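Local coordinates for dihydroneopterin aldolase (Burkholderia thailandensis, PDB 3V9O), which belongs to the dihydroneopterin aldolase family, pairs an antiparallel sheet with helices packed against it, and holds guanine in a pocket between subunits, at residues D67-E71 and V72-D76; L106-D109 and A110-A113. One frame throughout, in Å; residues are numbered along the deposited sequence.

Contact 1: residues D67-E71 and V72-D76; sequences DKLRE and VVDYD. With GUN (guanine), chain G.
Leu69 and Asp74 meet beside a bound guanine, which is sandwiched between an aliphatic side chain and an aromatic ring of one short loop. Leu69 CD1 lies 3.6 Å from guanine C4 on one face of the base. On the opposite face, with the planes nearly parallel, sits the Tyr75 ring, its centre under the same C4, which stands 3.4 Å above the ring plane. Chi1 of 57° sets Tyr75 CG between its own backbone N and carbonyl carbon, folding the ring back beneath the base. Leu69 reaches over the other face with CG anti to the backbone N (chi1 -174°); its CD1 also touches Val72 CG2 at 3.9 Å, while CD2 rests 3.7 Å from Asp74 OD2. Three successive residues read the guanine edge: N2 donates to Val73 O (2.8 Å), N9 to Asp74 OD1 (2.9 Å), and N3 accepts from Tyr75 N (3.0 Å). Asp74 OD1 also takes the backbone N-H of Asp76, which arrives 36° out of the carboxylate plane. That capping bond probably helps to orient the carboxylate that also receives guanine N9. Upstream, a 3-10 turn at 69-71, with Leu69 at its start, is closed by Val72 N donating to Leu69 O at 3.1 Å. Glu71 OE1 braces this turn by accepting from Lys68 N, and its carboxylate also takes the backbone N-H groups of Val65 and Glu66. Gln94 N and Glu95 OE2 of a second subunit also hydrogen-bond the guanine, and the side-chain NE2 of the same Gln94 is hydrogen-bonded to Tyr75 OH. The whole loop connects strand 47-58 to helix 76-87, with Asp74 just ahead of the turn that begins the helix.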
loop_
_atom_site.group_PDB
_atom_site.type_symbol
_atom_site.label_atom_id
_atom_site.label_comp_id
_atom_site.label_asym_id
_atom_site.label_seq_id
_atom_site.Cartn_x
_atom_site.Cartn_y
_atom_site.Cartn_z
ATOM N N ASP A 67 1.015 -24.204 19.906
ATOM C CA ASP A 67 0.560 -24.393 18.516
ATOM C C ASP A 67 -0.864 -24.963 18.430
ATOM O O ASP A 67 -1.147 -25.779 17.564
ATOM C CB ASP A 67 1.569 -25.258 17.753
ATOM C CG ASP A 67 1.447 -25.116 16.218
ATOM O OD1 ASP A 67 0.943 -24.120 15.702
ATOM O OD2 ASP A 67 1.949 -26.059 15.568
ATOM N N LYS A 68 -1.750 -24.485 19.301
ATOM C CA LYS A 68 -3.171 -24.921 19.298
ATOM C C LYS A 68 -4.149 -23.822 18.947
ATOM O O LYS A 68 -3.990 -22.679 19.349
ATOM C CB LYS A 68 -3.537 -25.492 20.672
ATOM C CG LYS A 68 -2.909 -26.845 20.915
ATOM C CD LYS A 68 -3.153 -27.339 22.340
ATOM C CE LYS A 68 -2.314 -28.598 22.706
ATOM N NZ LYS A 68 -2.440 -29.741 21.739
ATOM N N LEU A 69 -5.156 -24.154 18.142
ATOM C CA LEU A 69 -6.090 -23.201 17.620
ATOM C C LEU A 69 -6.810 -22.436 18.743
ATOM O O LEU A 69 -7.132 -21.256 18.575
ATOM C CB LEU A 69 -7.113 -23.910 16.688
ATOM C CG LEU A 69 -8.071 -22.972 15.953
ATOM C CD1 LEU A 69 -7.410 -21.878 15.073
ATOM C CD2 LEU A 69 -9.036 -23.868 15.116
ATOM N N ARG A 70 -7.081 -23.097 19.873
ATOM C CA ARG A 70 -7.740 -22.447 21.000
ATOM C C ARG A 70 -6.937 -21.272 21.563
ATOM O O ARG A 70 -7.478 -20.478 22.315
ATOM C CB ARG A 70 -8.041 -23.451 22.128
ATOM C CG ARG A 70 -6.795 -24.102 22.716
ATOM C CD ARG A 70 -7.138 -24.964 23.927
ATOM N NE ARG A 70 -6.057 -25.859 24.350
ATOM C CZ ARG A 70 -4.884 -25.473 24.869
ATOM N NH1 ARG A 70 -4.579 -24.182 25.023
ATOM N NH2 ARG A 70 -4.001 -26.402 25.238
ATOM N N GLU A 71 -5.643 -21.190 21.235
ATOM C CA GLU A 71 -4.791 -20.107 21.728
ATOM C C GLU A 71 -4.905 -18.817 20.916
ATOM O O GLU A 71 -4.278 -17.812 21.264
ATOM C CB GLU A 71 -3.320 -20.535 21.710
ATOM C CG GLU A 71 -3.035 -21.671 22.658
ATOM C CD GLU A 71 -1.578 -21.976 22.642
ATOM O OE1 GLU A 71 -1.178 -22.675 21.710
ATOM O OE2 GLU A 71 -0.799 -21.484 23.506
ATOM N N VAL A 72 -5.585 -18.870 19.762
ATOM C CA VAL A 72 -5.684 -17.697 18.907
ATOM C C VAL A 72 -7.120 -17.371 18.507
ATOM O O VAL A 72 -8.066 -18.132 18.824
ATOM C CB VAL A 72 -4.831 -17.884 17.623
ATOM C CG1 VAL A 72 -3.389 -18.202 17.932
ATOM C CG2 VAL A 72 -5.381 -18.973 16.703
ATOM N N VAL A 73 -7.311 -16.201 17.895
ATOM C CA VAL A 73 -8.602 -15.846 17.289
ATOM C C VAL A 73 -8.649 -16.508 15.910
ATOM O O VAL A 73 -7.811 -16.262 15.072
ATOM C CB VAL A 73 -8.782 -14.309 17.137
ATOM C CG1 VAL A 73 -10.040 -14.008 16.308
ATOM C CG2 VAL A 73 -8.874 -13.653 18.537
ATOM N N ASP A 74 -9.585 -17.444 15.740
ATOM C CA ASP A 74 -9.718 -18.197 14.480
ATOM C C ASP A 74 -10.043 -17.249 13.329
ATOM O O ASP A 74 -11.078 -16.559 13.345
ATOM C CB ASP A 74 -10.836 -19.207 14.664
ATOM C CG ASP A 74 -10.921 -20.235 13.535
ATOM O OD1 ASP A 74 -10.549 -19.921 12.405
ATOM O OD2 ASP A 74 -11.464 -21.343 13.824
ATOM N N TYR A 75 -9.182 -17.152 12.342
ATOM C CA TYR A 75 -9.422 -16.221 11.278
ATOM C C TYR A 75 -10.557 -16.609 10.324
ATOM O O TYR A 75 -10.997 -15.739 9.542
ATOM C CB TYR A 75 -8.104 -15.940 10.507
ATOM C CG TYR A 75 -7.354 -17.095 9.895
ATOM C CD1 TYR A 75 -7.994 -18.103 9.178
ATOM C CD2 TYR A 75 -5.957 -17.123 9.950
ATOM C CE1 TYR A 75 -7.238 -19.125 8.569
ATOM C CE2 TYR A 75 -5.208 -18.131 9.355
ATOM C CZ TYR A 75 -5.873 -19.144 8.677
ATOM O OH TYR A 75 -5.098 -20.112 8.090
ATOM N N ASP A 76 -11.130 -17.802 10.489
ATOM C CA ASP A 76 -12.362 -18.153 9.761
ATOM C C ASP A 76 -13.528 -17.210 10.112
ATOM O O ASP A 76 -14.503 -17.153 9.359
ATOM C CB ASP A 76 -12.811 -19.586 10.023
ATOM C CG ASP A 76 -11.901 -20.651 9.366
ATOM O OD1 ASP A 76 -11.004 -20.340 8.553
ATOM O OD2 ASP A 76 -12.136 -21.830 9.700
HETATM N N9 GUN G . -8.122 -21.090 11.437
HETATM C C8 GUN G . -7.608 -22.184 10.754
HETATM N N7 GUN G . -6.199 -22.166 10.678
HETATM C C5 GUN G . -5.883 -21.040 11.414
HETATM C C6 GUN G . -4.580 -20.428 11.727
HETATM O O6 GUN G . -3.477 -20.881 11.385
HETATM N N1 GUN G . -4.623 -19.259 12.486
HETATM C C2 GUN G . -5.817 -18.642 12.856
HETATM N N2 GUN G . -5.781 -17.446 13.534
HETATM N N3 GUN G . -7.063 -19.213 12.562
HETATM C C4 GUN G . -7.016 -20.387 11.837
#

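Contact 2: residues L106-D109 and A110-A113. With EDO (1,2-ethanediol), chain B.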
loop_
_atom_site.group_PDB
_atom_site.type_symbol
_atom_site.label_atom_id
_atom_site.label_comp_id
_atom_site.label_asym_id
_atom_site.label_seq_id
_atom_site.Cartn_x
_atom_site.Cartn_y
_atom_site.Cartn_z
ATOM N N LEU A 106 -16.415 -6.400 15.012
ATOM C CA LEU A 106 -16.071 -5.702 16.250
ATOM C C LEU A 106 -16.724 -6.353 17.435
ATOM O O LEU A 106 -16.286 -6.112 18.561
ATOM C CB LEU A 106 -16.537 -4.263 16.199
ATOM C CG LEU A 106 -15.619 -3.414 15.355
ATOM C CD1 LEU A 106 -16.398 -2.104 15.013
ATOM C CD2 LEU A 106 -14.265 -3.128 16.026
ATOM N N ALA A 107 -17.765 -7.176 17.257
ATOM C CA ALA A 107 -18.544 -7.672 18.401
ATOM C C ALA A 107 -17.910 -8.907 19.036
ATOM O O ALA A 107 -18.564 -9.921 19.274
ATOM C CB ALA A 107 -20.012 -7.953 17.964
ATOM N N HIS A 108 -16.599 -8.843 19.310
ATOM C CA HIS A 108 -15.819 -9.974 19.822
ATOM C C HIS A 108 -14.824 -9.382 20.805
ATOM O O HIS A 108 -14.171 -8.360 20.517
ATOM C CB HIS A 108 -15.093 -10.726 18.721
ATOM C CG HIS A 108 -16.005 -11.350 17.730
ATOM N ND1 HIS A 108 -16.682 -12.539 17.964
ATOM C CD2 HIS A 108 -16.458 -10.869 16.550
ATOM C CE1 HIS A 108 -17.491 -12.773 16.937
ATOM N NE2 HIS A 108 -17.371 -11.775 16.065
ATOM N N ASP A 109 -14.703 -9.976 21.979
ATOM C CA ASP A 109 -13.824 -9.448 23.007
ATOM C C ASP A 109 -12.363 -9.289 22.561
ATOM O O ASP A 109 -11.655 -8.392 23.022
ATOM C CB ASP A 109 -13.877 -10.343 24.210
ATOM C CG ASP A 109 -15.222 -10.276 24.908
ATOM O OD1 ASP A 109 -16.057 -11.086 24.543
ATOM O OD2 ASP A 109 -15.391 -9.466 25.827
ATOM N N ALA A 110 -11.875 -10.200 21.725
ATOM C CA ALA A 110 -10.449 -10.159 21.400
ATOM C C ALA A 110 -10.183 -9.335 20.151
ATOM O O ALA A 110 -9.016 -9.385 19.679
ATOM C CB ALA A 110 -9.917 -11.591 21.261
ATOM N N VAL A 111 -11.184 -8.630 19.576
ATOM C CA VAL A 111 -10.950 -7.763 18.429
ATOM C C VAL A 111 -10.789 -6.322 18.934
ATOM O O VAL A 111 -11.705 -5.757 19.587
ATOM C CB VAL A 111 -12.087 -7.912 17.430
ATOM C CG1 VAL A 111 -11.969 -6.885 16.301
ATOM C CG2 VAL A 111 -12.078 -9.369 16.825
ATOM N N ARG A 112 -9.651 -5.703 18.631
ATOM C CA ARG A 112 -9.337 -4.317 18.962
ATOM C C ARG A 112 -9.807 -3.373 17.870
ATOM O O ARG A 112 -10.216 -2.252 18.130
ATOM C CB ARG A 112 -7.838 -4.199 19.107
ATOM C CG ARG A 112 -7.224 -2.796 19.145
ATOM C CD ARG A 112 -7.400 -2.187 20.517
ATOM N NE ARG A 112 -7.010 -3.052 21.648
ATOM C CZ ARG A 112 -5.752 -3.236 22.078
ATOM N NH1 ARG A 112 -4.731 -2.614 21.481
ATOM N NH2 ARG A 112 -5.522 -4.033 23.128
ATOM N N ALA A 113 -9.705 -3.798 16.590
ATOM C CA ALA A 113 -10.040 -2.919 15.463
ATOM C C ALA A 113 -10.350 -3.733 14.230
ATOM O O ALA A 113 -9.896 -4.911 14.159
ATOM C CB ALA A 113 -8.897 -1.960 15.135
HETATM C C1 EDO B . -9.006 -6.464 23.705
HETATM O O1 EDO B . -7.938 -5.676 24.264
HETATM C C2 EDO B . -9.488 -5.794 22.424
HETATM O O2 EDO B . -9.635 -4.356 22.541
#
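His108 and Val111 close a type I beta turn through the backbone bond from Val111 N to His108 O (3.1 Å, N-H...O angle 165°), and the chain turns back so that the directions 106-109 and 110-113 differ by 152°. The same two residues touch with their side chains on one flank of the turn: Val111 CG2 packs 3.8 Å from His108 CB and approaches the imidazole obliquely. The other Val111 branch, CG1, is anti to the backbone N (chi1 173°) and lies near Leu106, whose CD2 is 4.4 Å away in a loose apolar contact. CD2 also passes Ala113 CA at 4.3 Å. Arg112 departs from the turn on a curled side chain, presenting its guanidinium to a 1,2-ethanediol that probably came from the crystallisation liquor. NE donates to O2 (3.1 Å) and NH2 to O1 (3.1 Å), the diol lying at the guanidinium edge in a bidentate pair of hydrogen bonds. Lys138 NZ donates to both Leu106 O and Val111 O. Arg112 and Ala113 form a classic beta bulge opposite Phe56 as strand 113-120 begins. Apolar packing of Val111 thus accompanies the turn, and charged pairing begins just past it: within the protein Arg112 NH1 meets Asp21 in a salt bridge and Arg18 O, while the diol occupies NE and NH2 in this crystal.

Overall arrangement
The two contacts lie in series along the chain, in different loops: contact 1 leads from strand 47-58 into helix 76-87, and contact 2 from helix 94-106 into strand 113-120. Their centres are 15 Å apart, yet the loops pack directly, Val73 CG2 standing 3.6 Å from Ala110 CB. Val73 thus works in two directions, giving its carbonyl to guanine in contact 1 and its side chain to contact 2. The side chain of Ala110 is about 11 Å from the guanine and does not touch it, consistent with an indirect link through Val73. A second subunit adds residues to the guanine pocket at contact 1, whereas no other chain of the assembly touches the segments of contact 2.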